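Local coordinates for sugar-binding transport ATP-binding protein (PDB 1V43), which probably hydrolyses ATP to drive sugar uptake, as the ATPase subunit of an archaeal ABC transporter, at residues Asn84-Phe89 / Ala153-Val158; Glu102-Pro107 / Lys120-Ala125; Met165-Ser170 / Lys175-Met180. All blocks are in the same frame, centred on the assembly; numbering follows the deposited sequence.

Contact 1: residues Asn84-Phe89 / Ala153-Val158; sequences NISMVF and ARAIVV
Ser86 and Val88 both lean on Ala155, where the outer strand 85-89 of the mostly parallel sheet in the nucleotide-binding core of the ABC ATPase meets helix 147-156, the helix that follows the signature motif. Alternate side chains of the strand serve two faces: Ile85 and Met87 turn back to helix 50-58, while Ser86 points at helix 147-156 and Val88 lies along its flank. At the closest point of the backbones, Ser86 CA and Ala155 CA are 5.4 Å apart, a spacing that suits the two small side chains.

The polar link is a weak hydrogen bond from Ser86 OG to Ala155 O, 3.0 Å long. The hydroxyl sits between its own backbone N and carbonyl carbon (chi1 58°), which swings OG to the carbonyl of Ala155. Both ends of the Ser86 side chain press on the same carbonyl, with Ser86 CB 3.1 Å from Ala155 O. The angle CB-OG-O is consequently only about 81°, so the hydroxyl hydrogen cannot aim straight at the acceptor.

One branch of Val88 makes the tightest apolar contact. Its CG1 is anti to the backbone N (chi1 -180°), which brings CG2 round beside that N and onto the alanine methyl. Val88 CG2 and Ala155 CB are 3.3 Å apart, tighter than ordinary van der Waals contact.

Beyond the helical residues, Val158 folds back towards the strand. Ser86 is buried, with Pro160 and Leu163 also touching its side chain. Of the two Val158 methyls, CG2 reaches across, stopping 4.1 Å from Ser86 CB.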
ATOM      1  N   ASN A  84     -29.491  -3.390 -20.345  1.00 23.63           N
ATOM      2  CA  ASN A  84     -28.767  -2.153 -20.648  1.00 30.33           C
ATOM      3  C   ASN A  84     -27.628  -1.895 -19.671  1.00 29.16           C
ATOM      4  O   ASN A  84     -27.577  -0.852 -19.028  1.00 25.36           O
ATOM      5  CB  ASN A  84     -29.709  -0.950 -20.613  1.00 32.88           C
ATOM      6  CG  ASN A  84     -30.705  -0.966 -21.742  1.00 53.37           C
ATOM      7  OD1 ASN A  84     -30.350  -1.278 -22.883  1.00 58.92           O
ATOM      8  ND2 ASN A  84     -31.960  -0.623 -21.442  1.00 52.69           N
ATOM      9  N   ILE A  85     -26.717  -2.851 -19.574  1.00 28.40           N
ATOM     10  CA  ILE A  85     -25.580  -2.750 -18.672  1.00 31.26           C
ATOM     11  C   ILE A  85     -24.304  -2.974 -19.458  1.00 27.49           C
ATOM     12  O   ILE A  85     -24.338  -3.495 -20.566  1.00 31.34           O
ATOM     13  CB  ILE A  85     -25.626  -3.852 -17.591  1.00 28.56           C
ATOM     14  CG1 ILE A  85     -25.741  -5.215 -18.292  1.00 39.27           C
ATOM     15  CG2 ILE A  85     -26.804  -3.631 -16.650  1.00 25.98           C
ATOM     16  CD1 ILE A  85     -25.201  -6.388 -17.517  1.00 37.22           C
ATOM     17  N   SER A  86     -23.184  -2.590 -18.861  1.00 21.95           N
ATOM     18  CA  SER A  86     -21.879  -2.810 -19.446  1.00 29.51           C
ATOM     19  C   SER A  86     -20.988  -3.183 -18.264  1.00 30.44           C
ATOM     20  O   SER A  86     -21.052  -2.596 -17.175  1.00 27.47           O
ATOM     21  CB  SER A  86     -21.363  -1.561 -20.194  1.00 25.40           C
ATOM     22  OG  SER A  86     -21.296  -0.440 -19.343  1.00 46.00           O
ATOM     23  N   MET A  87     -20.176  -4.201 -18.476  1.00 30.84           N
ATOM     24  CA  MET A  87     -19.311  -4.696 -17.431  1.00 34.21           C
ATOM     25  C   MET A  87     -17.852  -4.463 -17.773  1.00 33.66           C
ATOM     26  O   MET A  87     -17.438  -4.653 -18.910  1.00 32.23           O
ATOM     27  CB  MET A  87     -19.583  -6.183 -17.245  1.00 32.89           C
ATOM     28  CG  MET A  87     -18.618  -6.909 -16.330  1.00 50.51           C
ATOM     29  SD  MET A  87     -19.325  -7.259 -14.713  1.00 55.12           S
ATOM     30  CE  MET A  87     -18.762  -5.863 -13.849  1.00 58.76           C
ATOM     31  N   VAL A  88     -17.085  -4.014 -16.791  1.00 30.55           N
ATOM     32  CA  VAL A  88     -15.659  -3.814 -16.995  1.00 35.49           C
ATOM     33  C   VAL A  88     -15.001  -4.776 -16.024  1.00 34.10           C
ATOM     34  O   VAL A  88     -15.418  -4.865 -14.881  1.00 33.57           O
ATOM     35  CB  VAL A  88     -15.208  -2.370 -16.639  1.00 31.77           C
ATOM     36  CG1 VAL A  88     -13.719  -2.223 -16.875  1.00 25.33           C
ATOM     37  CG2 VAL A  88     -15.976  -1.360 -17.461  1.00 32.48           C
ATOM     38  N   PHE A  89     -13.993  -5.518 -16.467  1.00 45.29           N
ATOM     39  CA  PHE A  89     -13.315  -6.428 -15.549  1.00 47.57           C
ATOM     40  C   PHE A  89     -11.864  -6.668 -15.917  1.00 47.08           C
ATOM     41  O   PHE A  89     -11.422  -6.238 -16.978  1.00 44.99           O
ATOM     42  CB  PHE A  89     -14.078  -7.760 -15.431  1.00 55.90           C
ATOM     43  CG  PHE A  89     -14.312  -8.469 -16.742  1.00 67.35           C
ATOM     44  CD1 PHE A  89     -13.321  -9.261 -17.313  1.00 69.43           C
ATOM     45  CD2 PHE A  89     -15.549  -8.379 -17.383  1.00 69.32           C
ATOM     46  CE1 PHE A  89     -13.560  -9.959 -18.503  1.00 74.65           C
ATOM     47  CE2 PHE A  89     -15.797  -9.070 -18.570  1.00 71.46           C
ATOM     48  CZ  PHE A  89     -14.802  -9.862 -19.131  1.00 71.85           C
ATOM     49  N   ALA A 153     -13.805   3.230 -22.517  1.00 24.54           N
ATOM     50  CA  ALA A 153     -14.564   3.867 -23.591  1.00 22.49           C
ATOM     51  C   ALA A 153     -15.498   2.836 -24.207  1.00 16.03           C
ATOM     52  O   ALA A 153     -16.641   3.144 -24.549  1.00 27.32           O
ATOM     53  CB  ALA A 153     -13.621   4.445 -24.673  1.00 16.33           C
ATOM     54  N   ARG A 154     -15.013   1.607 -24.340  1.00 25.63           N
ATOM     55  CA  ARG A 154     -15.831   0.542 -24.914  1.00 31.19           C
ATOM     56  C   ARG A 154     -17.009   0.215 -24.006  1.00 35.25           C
ATOM     57  O   ARG A 154     -18.114  -0.041 -24.478  1.00 33.36           O
ATOM     58  CB  ARG A 154     -15.000  -0.718 -25.138  1.00 35.97           C
ATOM     59  CG  ARG A 154     -15.808  -1.858 -25.749  1.00 42.70           C
ATOM     60  CD  ARG A 154     -14.904  -3.020 -26.119  1.00 50.98           C
ATOM     61  NE  ARG A 154     -14.108  -3.458 -24.978  1.00 57.70           N
ATOM     62  CZ  ARG A 154     -13.078  -4.296 -25.056  1.00 66.02           C
ATOM     63  NH1 ARG A 154     -12.705  -4.796 -26.230  1.00 62.74           N
ATOM     64  NH2 ARG A 154     -12.419  -4.631 -23.952  1.00 64.25           N
ATOM     65  N   ALA A 155     -16.768   0.224 -22.696  1.00 35.86           N
ATOM     66  CA  ALA A 155     -17.843  -0.063 -21.750  1.00 35.56           C
ATOM     67  C   ALA A 155     -18.900   1.032 -21.801  1.00 31.06           C
ATOM     68  O   ALA A 155     -20.095   0.744 -21.770  1.00 31.18           O
ATOM     69  CB  ALA A 155     -17.286  -0.209 -20.320  1.00 17.08           C
ATOM     70  N   ILE A 156     -18.487   2.295 -21.906  1.00 29.60           N
ATOM     71  CA  ILE A 156     -19.492   3.354 -21.932  1.00 28.22           C
ATOM     72  C   ILE A 156     -20.076   3.674 -23.299  1.00 26.96           C
ATOM     73  O   ILE A 156     -21.082   4.381 -23.385  1.00 33.31           O
ATOM     74  CB  ILE A 156     -18.968   4.683 -21.326  1.00 31.26           C
ATOM     75  CG1 ILE A 156     -18.123   5.459 -22.351  1.00 29.55           C
ATOM     76  CG2 ILE A 156     -18.169   4.382 -20.080  1.00 34.55           C
ATOM     77  CD1 ILE A 156     -17.728   6.849 -21.880  1.00 28.69           C
ATOM     78  N   VAL A 157     -19.465   3.162 -24.365  1.00 30.96           N
ATOM     79  CA  VAL A 157     -19.957   3.465 -25.712  1.00 37.86           C
ATOM     80  C   VAL A 157     -21.412   3.051 -25.966  1.00 41.17           C
ATOM     81  O   VAL A 157     -22.091   3.663 -26.797  1.00 38.59           O
ATOM     82  CB  VAL A 157     -19.034   2.845 -26.814  1.00 37.76           C
ATOM     83  CG1 VAL A 157     -19.417   1.410 -27.087  1.00 39.06           C
ATOM     84  CG2 VAL A 157     -19.099   3.689 -28.087  1.00 37.85           C
ATOM     85  N   VAL A 158     -21.896   2.037 -25.243  1.00 37.85           N
ATOM     86  CA  VAL A 158     -23.279   1.582 -25.410  1.00 37.32           C
ATOM     87  C   VAL A 158     -24.268   2.417 -24.603  1.00 37.65           C
ATOM     88  O   VAL A 158     -25.479   2.226 -24.702  1.00 42.55           O
ATOM     89  CB  VAL A 158     -23.456   0.092 -25.001  1.00 38.74           C
ATOM     90  CG1 VAL A 158     -22.525  -0.788 -25.827  1.00 38.93           C
ATOM     91  CG2 VAL A 158     -23.176  -0.092 -23.516  1.00 34.41           C
TER

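Contact 2: residues Glu102-Pro107 / Lys120-Ala125; sequences ENIAFP and KRVRWA
The helical subdomain of the ABC ATPase, the part that stands out from the nucleotide-binding core, includes this apolar contact between the short helix 100-105 and helix 115-128. Ile104 and Val122 form its centre, with their CA atoms 6.3 Å apart, and Ala105 and Ala125 fill in beside them. All four residues are buried.

One methyl of Val122 does most of the touching. CG2 lies beside its own backbone N while CG1 is anti to it (chi1 172°), and this rotation directs CG2 at the opposing helix. There it meets the backbone as well as side chains: Val122 CG2 is 4.1 Å from Ala105 CA and equally 4.1 Å from Ala105 CB. The short alanine side chain probably lets the methyl come this close to the main chain.

Ile104 points its CB at helix 115-128 and its side chain slants across that of Val122. Its branch methyl, CG2, makes the contact here, 4.2 Å from Val122 CG2. Ile104 also touches Ala153, Ile131 and Val157, its CG2 meeting Val157 as well, so helix 147-156 borders the same apolar cluster. Ala125 also touches Ala153, which joins all three helices. Arg121, which takes no part in this contact, forms a salt bridge to Glu159. One turn along from Val122, the methyl of Ala125 closes the contact loosely, its CB lying 4.5 Å from Ile104 CG2.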
ATOM      1  N   GLU A 102     -12.047   0.433 -33.781  1.00 35.62           N
ATOM      2  CA  GLU A 102     -12.749  -0.829 -33.985  1.00 46.95           C
ATOM      3  C   GLU A 102     -13.039  -1.518 -32.655  1.00 47.36           C
ATOM      4  O   GLU A 102     -14.102  -2.111 -32.467  1.00 43.56           O
ATOM      5  CB  GLU A 102     -11.931  -1.750 -34.898  1.00 51.63           C
ATOM      6  CG  GLU A 102     -12.050  -1.392 -36.373  1.00 59.25           C
ATOM      7  CD  GLU A 102     -13.481  -1.500 -36.881  1.00 65.48           C
ATOM      8  OE1 GLU A 102     -14.034  -2.620 -36.858  1.00 72.26           O
ATOM      9  OE2 GLU A 102     -14.056  -0.470 -37.303  1.00 64.56           O
ATOM     10  N   ASN A 103     -12.086  -1.435 -31.735  1.00 46.10           N
ATOM     11  CA  ASN A 103     -12.260  -2.023 -30.420  1.00 50.69           C
ATOM     12  C   ASN A 103     -13.511  -1.393 -29.795  1.00 49.90           C
ATOM     13  O   ASN A 103     -14.452  -2.091 -29.414  1.00 46.47           O
ATOM     14  CB  ASN A 103     -11.030  -1.737 -29.559  1.00 53.29           C
ATOM     15  CG  ASN A 103     -11.077  -2.447 -28.220  1.00 61.95           C
ATOM     16  OD1 ASN A 103     -12.009  -2.259 -27.438  1.00 70.87           O
ATOM     17  ND2 ASN A 103     -10.067  -3.265 -27.948  1.00 59.14           N
ATOM     18  N   ILE A 104     -13.536  -0.064 -29.727  1.00 43.84           N
ATOM     19  CA  ILE A 104     -14.674   0.640 -29.140  1.00 40.28           C
ATOM     20  C   ILE A 104     -15.954   0.442 -29.949  1.00 44.26           C
ATOM     21  O   ILE A 104     -17.066   0.508 -29.410  1.00 34.75           O
ATOM     22  CB  ILE A 104     -14.392   2.155 -29.022  1.00 29.29           C
ATOM     23  CG1 ILE A 104     -13.141   2.379 -28.173  1.00 28.55           C
ATOM     24  CG2 ILE A 104     -15.596   2.869 -28.399  1.00 31.48           C
ATOM     25  CD1 ILE A 104     -12.695   3.837 -28.071  1.00 28.03           C
ATOM     26  N   ALA A 105     -15.791   0.198 -31.246  1.00 44.16           N
ATOM     27  CA  ALA A 105     -16.933   0.014 -32.134  1.00 45.60           C
ATOM     28  C   ALA A 105     -17.548  -1.378 -32.038  1.00 47.48           C
ATOM     29  O   ALA A 105     -18.758  -1.525 -32.184  1.00 47.78           O
ATOM     30  CB  ALA A 105     -16.519   0.293 -33.579  1.00 47.91           C
ATOM     31  N   PHE A 106     -16.712  -2.387 -31.797  1.00 52.52           N
ATOM     32  CA  PHE A 106     -17.155  -3.783 -31.710  1.00 59.67           C
ATOM     33  C   PHE A 106     -18.527  -3.964 -31.049  1.00 63.84           C
ATOM     34  O   PHE A 106     -19.440  -4.521 -31.655  1.00 68.42           O
ATOM     35  CB  PHE A 106     -16.100  -4.624 -30.981  1.00 61.49           C
ATOM     36  CG  PHE A 106     -16.241  -6.104 -31.198  1.00 71.39           C
ATOM     37  CD1 PHE A 106     -16.122  -6.647 -32.475  1.00 74.81           C
ATOM     38  CD2 PHE A 106     -16.470  -6.960 -30.127  1.00 73.71           C
ATOM     39  CE1 PHE A 106     -16.227  -8.023 -32.684  1.00 76.84           C
ATOM     40  CE2 PHE A 106     -16.577  -8.340 -30.324  1.00 75.11           C
ATOM     41  CZ  PHE A 106     -16.455  -8.871 -31.604  1.00 77.38           C
ATOM     42  N   PRO A 107     -18.693  -3.493 -29.800  1.00 66.18           N
ATOM     43  CA  PRO A 107     -19.978  -3.631 -29.109  1.00 67.74           C
ATOM     44  C   PRO A 107     -21.190  -3.020 -29.820  1.00 69.76           C
ATOM     45  O   PRO A 107     -22.285  -2.993 -29.261  1.00 74.03           O
ATOM     46  CB  PRO A 107     -19.709  -2.965 -27.763  1.00 65.77           C
ATOM     47  CG  PRO A 107     -18.283  -3.292 -27.520  1.00 67.59           C
ATOM     48  CD  PRO A 107     -17.663  -3.002 -28.866  1.00 67.45           C
ATOM     49  N   LYS A 120     -20.549   8.421 -34.400  1.00 37.57           N
ATOM     50  CA  LYS A 120     -20.831   9.505 -33.464  1.00 39.90           C
ATOM     51  C   LYS A 120     -20.504   9.095 -32.022  1.00 41.08           C
ATOM     52  O   LYS A 120     -19.883   9.859 -31.285  1.00 39.28           O
ATOM     53  CB  LYS A 120     -22.303   9.920 -33.531  1.00 44.30           C
ATOM     54  CG  LYS A 120     -22.640  11.039 -32.554  1.00 49.72           C
ATOM     55  CD  LYS A 120     -24.124  11.335 -32.490  1.00 62.08           C
ATOM     56  CE  LYS A 120     -24.395  12.560 -31.620  1.00 66.87           C
ATOM     57  NZ  LYS A 120     -23.888  12.410 -30.226  1.00 72.83           N
ATOM     58  N   ARG A 121     -20.929   7.893 -31.634  1.00 37.89           N
ATOM     59  CA  ARG A 121     -20.696   7.368 -30.286  1.00 38.72           C
ATOM     60  C   ARG A 121     -19.212   7.128 -29.999  1.00 38.64           C
ATOM     61  O   ARG A 121     -18.716   7.502 -28.925  1.00 37.08           O
ATOM     62  CB  ARG A 121     -21.463   6.057 -30.093  1.00 43.55           C
ATOM     63  CG  ARG A 121     -22.957   6.181 -30.305  1.00 48.95           C
ATOM     64  CD  ARG A 121     -23.589   4.811 -30.503  1.00 62.99           C
ATOM     65  NE  ARG A 121     -24.062   4.215 -29.258  1.00 72.27           N
ATOM     66  CZ  ARG A 121     -25.093   4.680 -28.557  1.00 77.59           C
ATOM     67  NH1 ARG A 121     -25.760   5.749 -28.980  1.00 77.24           N
ATOM     68  NH2 ARG A 121     -25.461   4.073 -27.437  1.00 72.89           N
ATOM     69  N   VAL A 122     -18.511   6.495 -30.945  1.00 32.04           N
ATOM     70  CA  VAL A 122     -17.079   6.231 -30.783  1.00 28.64           C
ATOM     71  C   VAL A 122     -16.339   7.546 -30.540  1.00 25.82           C
ATOM     72  O   VAL A 122     -15.536   7.636 -29.622  1.00 28.59           O
ATOM     73  CB  VAL A 122     -16.479   5.499 -32.022  1.00 30.82           C
ATOM     74  CG1 VAL A 122     -14.958   5.414 -31.915  1.00 25.09           C
ATOM     75  CG2 VAL A 122     -17.032   4.096 -32.100  1.00 28.40           C
ATOM     76  N   ARG A 123     -16.639   8.567 -31.340  1.00 28.36           N
ATOM     77  CA  ARG A 123     -16.020   9.886 -31.192  1.00 28.50           C
ATOM     78  C   ARG A 123     -16.323  10.444 -29.798  1.00 31.08           C
ATOM     79  O   ARG A 123     -15.432  10.953 -29.107  1.00 25.49           O
ATOM     80  CB  ARG A 123     -16.557  10.860 -32.252  1.00 30.38           C
ATOM     81  CG  ARG A 123     -15.995  10.654 -33.671  1.00 39.34           C
ATOM     82  CD  ARG A 123     -16.744  11.511 -34.714  1.00 34.88           C
ATOM     83  NE  ARG A 123     -16.155  11.417 -36.049  1.00 34.25           N
ATOM     84  CZ  ARG A 123     -15.312  12.309 -36.569  1.00 35.45           C
ATOM     85  NH1 ARG A 123     -14.954  13.379 -35.874  1.00 22.36           N
ATOM     86  NH2 ARG A 123     -14.818  12.128 -37.785  1.00 31.06           N
ATOM     87  N   TRP A 124     -17.587  10.344 -29.390  1.00 28.88           N
ATOM     88  CA  TRP A 124     -18.026  10.835 -28.080  1.00 29.33           C
ATOM     89  C   TRP A 124     -17.277  10.118 -26.940  1.00 25.10           C
ATOM     90  O   TRP A 124     -16.716  10.759 -26.058  1.00 31.48           O
ATOM     91  CB  TRP A 124     -19.541  10.623 -27.953  1.00 30.57           C
ATOM     92  CG  TRP A 124     -20.115  10.744 -26.552  1.00 32.02           C
ATOM     93  CD1 TRP A 124     -20.419  11.898 -25.877  1.00 34.64           C
ATOM     94  CD2 TRP A 124     -20.504   9.664 -25.693  1.00 32.61           C
ATOM     95  NE1 TRP A 124     -20.981  11.599 -24.650  1.00 31.98           N
ATOM     96  CE2 TRP A 124     -21.046  10.238 -24.513  1.00 35.46           C
ATOM     97  CE3 TRP A 124     -20.453   8.264 -25.806  1.00 27.28           C
ATOM     98  CZ2 TRP A 124     -21.534   9.459 -23.453  1.00 29.55           C
ATOM     99  CZ3 TRP A 124     -20.938   7.489 -24.746  1.00 29.77           C
ATOM    100  CH2 TRP A 124     -21.474   8.093 -23.588  1.00 30.77           C
ATOM    101  N   ALA A 125     -17.249   8.790 -26.983  1.00 25.74           N
ATOM    102  CA  ALA A 125     -16.573   8.015 -25.951  1.00 26.50           C
ATOM    103  C   ALA A 125     -15.075   8.283 -25.958  1.00 23.57           C
ATOM    104  O   ALA A 125     -14.466   8.447 -24.908  1.00 22.86           O
ATOM    105  CB  ALA A 125     -16.837   6.512 -26.154  1.00 18.92           C
TER

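Contact 3: residues Met165-Ser170 / Lys175-Met180; sequences MDEPLS and KLRVAM
Glu167 and Arg177 supply the charged part of the contact, a salt bridge in which Glu167 OE1 stands 3.2 Å from Arg177 NH2. The carboxylate comes to the edge of the guanidinium, near its plane, but the two flat groups are turned 72° apart, so they do not pair side by side. Each group has firmer partners elsewhere: the glutamate oxygens accept hydrogen bonds from Thr199 OG1 and the backbone N of His200, and Arg177 NE forms a salt bridge with Glu204. Both acids thus meet the NE/NH2 edge of the guanidinium.

Face contacts come next. Arg177 reaches over extended, its CG anti to the backbone N (chi1 -167°), and lays one guanidinium face against the chain at Leu169 and Ser170. Leu169 O lies 3.3 Å above that plane, offset toward the rim. Ser170 CA is 3.9 Å from Arg177 NH1. This type I turn, Glu167 to Ser170, leaves the end of the Walker B strand 162-166 and leads through the D-loop region into helix 174-191, the first half of a beta-alpha-beta unit completed by strand 194-199.

The apolar part belongs to Leu169, directed at the helix. Its CB supports the arginine stem, 4.0 Å from Arg177 CG, while the branch point turns to the next helical turn. Leu169 CG is 3.9 Å from Met180 CB, and the methionine chain bends away beyond that carbon toward Gln146 and Gln148.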
ATOM      1  N   MET A 165     -18.432  -2.707 -12.605  1.00 23.16           N
ATOM      2  CA  MET A 165     -16.997  -2.956 -12.699  1.00 30.19           C
ATOM      3  C   MET A 165     -16.527  -3.874 -11.593  1.00 29.37           C
ATOM      4  O   MET A 165     -16.835  -3.647 -10.422  1.00 25.57           O
ATOM      5  CB  MET A 165     -16.206  -1.642 -12.639  1.00 23.42           C
ATOM      6  CG  MET A 165     -16.698  -0.567 -13.606  1.00 22.38           C
ATOM      7  SD  MET A 165     -15.426   0.701 -13.835  1.00 30.90           S
ATOM      8  CE  MET A 165     -16.360   2.048 -14.480  1.00 31.67           C
ATOM      9  N   ASP A 166     -15.779  -4.909 -11.980  1.00 24.38           N
ATOM     10  CA  ASP A 166     -15.249  -5.880 -11.033  1.00 27.31           C
ATOM     11  C   ASP A 166     -13.721  -5.790 -10.991  1.00 29.83           C
ATOM     12  O   ASP A 166     -13.048  -6.224 -11.927  1.00 25.73           O
ATOM     13  CB  ASP A 166     -15.659  -7.298 -11.441  1.00 36.38           C
ATOM     14  CG  ASP A 166     -15.448  -8.313 -10.324  1.00 41.71           C
ATOM     15  OD1 ASP A 166     -14.438  -8.205  -9.599  1.00 45.19           O
ATOM     16  OD2 ASP A 166     -16.293  -9.223 -10.169  1.00 53.99           O
ATOM     17  N   GLU A 167     -13.193  -5.210  -9.914  1.00 26.84           N
ATOM     18  CA  GLU A 167     -11.751  -5.068  -9.703  1.00 28.63           C
ATOM     19  C   GLU A 167     -11.042  -4.858 -11.046  1.00 31.82           C
ATOM     20  O   GLU A 167     -10.130  -5.597 -11.401  1.00 34.34           O
ATOM     21  CB  GLU A 167     -11.229  -6.343  -9.026  1.00 33.51           C
ATOM     22  CG  GLU A 167      -9.929  -6.205  -8.255  1.00 39.94           C
ATOM     23  CD  GLU A 167     -10.115  -5.535  -6.897  1.00 38.53           C
ATOM     24  OE1 GLU A 167      -9.780  -4.342  -6.766  1.00 39.44           O
ATOM     25  OE2 GLU A 167     -10.602  -6.206  -5.960  1.00 39.75           O
ATOM     26  N   PRO A 168     -11.433  -3.818 -11.787  1.00 32.00           N
ATOM     27  CA  PRO A 168     -10.880  -3.478 -13.104  1.00 32.37           C
ATOM     28  C   PRO A 168      -9.420  -3.070 -13.106  1.00 35.06           C
ATOM     29  O   PRO A 168      -8.777  -3.079 -14.148  1.00 37.27           O
ATOM     30  CB  PRO A 168     -11.755  -2.301 -13.568  1.00 25.47           C
ATOM     31  CG  PRO A 168     -12.849  -2.192 -12.530  1.00 31.41           C
ATOM     32  CD  PRO A 168     -12.233  -2.700 -11.275  1.00 29.05           C
ATOM     33  N   LEU A 169      -8.904  -2.710 -11.939  1.00 34.86           N
ATOM     34  CA  LEU A 169      -7.538  -2.219 -11.843  1.00 35.56           C
ATOM     35  C   LEU A 169      -6.535  -3.091 -11.088  1.00 37.48           C
ATOM     36  O   LEU A 169      -5.424  -2.644 -10.814  1.00 34.22           O
ATOM     37  CB  LEU A 169      -7.584  -0.837 -11.189  1.00 24.80           C
ATOM     38  CG  LEU A 169      -7.922   0.446 -11.966  1.00 40.53           C
ATOM     39  CD1 LEU A 169      -8.685   0.195 -13.250  1.00 28.12           C
ATOM     40  CD2 LEU A 169      -8.689   1.343 -11.034  1.00 29.17           C
ATOM     41  N   SER A 170      -6.918  -4.319 -10.756  1.00 38.89           N
ATOM     42  CA  SER A 170      -6.056  -5.218  -9.987  1.00 47.75           C
ATOM     43  C   SER A 170      -4.625  -5.436 -10.486  1.00 49.18           C
ATOM     44  O   SER A 170      -3.715  -5.631  -9.676  1.00 52.50           O
ATOM     45  CB  SER A 170      -6.740  -6.583  -9.809  1.00 40.78           C
ATOM     46  OG  SER A 170      -6.971  -7.216 -11.056  1.00 50.48           O
ATOM     47  N   LYS A 175       1.320   3.602  -9.270  1.00 46.63           N
ATOM     48  CA  LYS A 175       1.187   4.949  -9.826  1.00 41.45           C
ATOM     49  C   LYS A 175       0.098   5.050 -10.905  1.00 41.13           C
ATOM     50  O   LYS A 175      -0.686   6.014 -10.934  1.00 39.24           O
ATOM     51  CB  LYS A 175       2.541   5.406 -10.377  1.00 44.06           C
ATOM     52  CG  LYS A 175       2.591   6.814 -10.962  1.00 39.14           C
ATOM     53  CD  LYS A 175       3.998   7.077 -11.527  1.00 40.59           C
ATOM     54  CE  LYS A 175       4.083   8.369 -12.315  1.00 54.20           C
ATOM     55  NZ  LYS A 175       5.477   8.663 -12.760  1.00 53.21           N
ATOM     56  N   LEU A 176       0.042   4.063 -11.789  1.00 35.15           N
ATOM     57  CA  LEU A 176      -0.969   4.072 -12.835  1.00 32.43           C
ATOM     58  C   LEU A 176      -2.341   3.772 -12.237  1.00 25.41           C
ATOM     59  O   LEU A 176      -3.353   4.269 -12.711  1.00 29.44           O
ATOM     60  CB  LEU A 176      -0.637   3.042 -13.910  1.00 26.78           C
ATOM     61  CG  LEU A 176      -1.689   2.845 -15.008  1.00 39.53           C
ATOM     62  CD1 LEU A 176      -1.905   4.143 -15.792  1.00 27.23           C
ATOM     63  CD2 LEU A 176      -1.234   1.723 -15.937  1.00 45.82           C
ATOM     64  N   ARG A 177      -2.376   2.965 -11.186  1.00 30.85           N
ATOM     65  CA  ARG A 177      -3.650   2.634 -10.572  1.00 27.11           C
ATOM     66  C   ARG A 177      -4.328   3.903 -10.044  1.00 26.93           C
ATOM     67  O   ARG A 177      -5.508   4.129 -10.314  1.00 27.83           O
ATOM     68  CB  ARG A 177      -3.455   1.599  -9.459  1.00 36.13           C
ATOM     69  CG  ARG A 177      -4.751   0.976  -8.979  1.00 38.86           C
ATOM     70  CD  ARG A 177      -4.541  -0.358  -8.270  1.00 41.51           C
ATOM     71  NE  ARG A 177      -5.813  -0.881  -7.769  1.00 40.29           N
ATOM     72  CZ  ARG A 177      -5.977  -2.077  -7.220  1.00 39.44           C
ATOM     73  NH1 ARG A 177      -4.947  -2.896  -7.094  1.00 42.20           N
ATOM     74  NH2 ARG A 177      -7.175  -2.451  -6.790  1.00 38.64           N
ATOM     75  N   VAL A 178      -3.582   4.746  -9.328  1.00 27.00           N
ATOM     76  CA  VAL A 178      -4.150   5.973  -8.791  1.00 29.55           C
ATOM     77  C   VAL A 178      -4.669   6.863  -9.911  1.00 34.17           C
ATOM     78  O   VAL A 178      -5.757   7.436  -9.803  1.00 31.98           O
ATOM     79  CB  VAL A 178      -3.124   6.755  -7.918  1.00 29.91           C
ATOM     80  CG1 VAL A 178      -3.610   8.178  -7.681  1.00 33.24           C
ATOM     81  CG2 VAL A 178      -2.975   6.069  -6.554  1.00 29.29           C
ATOM     82  N   ALA A 179      -3.894   6.972 -10.989  1.00 28.76           N
ATOM     83  CA  ALA A 179      -4.301   7.774 -12.138  1.00 31.94           C
ATOM     84  C   ALA A 179      -5.619   7.236 -12.727  1.00 30.06           C
ATOM     85  O   ALA A 179      -6.485   8.010 -13.124  1.00 30.59           O
ATOM     86  CB  ALA A 179      -3.191   7.769 -13.205  1.00 31.00           C
ATOM     87  N   MET A 180      -5.762   5.914 -12.786  1.00 31.43           N
ATOM     88  CA  MET A 180      -6.988   5.301 -13.304  1.00 31.39           C
ATOM     89  C   MET A 180      -8.196   5.539 -12.364  1.00 31.55           C
ATOM     90  O   MET A 180      -9.299   5.829 -12.835  1.00 33.23           O
ATOM     91  CB  MET A 180      -6.792   3.795 -13.526  1.00 22.49           C
ATOM     92  CG  MET A 180      -6.045   3.413 -14.807  1.00 31.74           C
ATOM     93  SD  MET A 180      -6.570   4.331 -16.296  1.00 38.15           S
ATOM     94  CE  MET A 180      -8.279   3.870 -16.398  1.00 29.63           C
TER

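In the fold
Contacts 1 and 2 are neighbours, their centres about 11 Å apart, and helix 147-156 runs between them: Ala155 faces the core strand while Ala153 faces the helical subdomain. Along the chain, contact 2 is nested inside the loop that contact 1 closes. The centres of contacts 1 and 3 are about 16 Å apart, and strand pairing joins them, with a probable hydrogen bond from Asp166 N to Val88 O of 2.9 Å. Contacts 2 and 3 do not touch, their nearest atoms being about 11 Å apart. Contact 3 comes nearest the ATP site: the Glu167 side chain is about 5 Å from that of Lys50 in the P-loop. No nucleotide is bound to this chain.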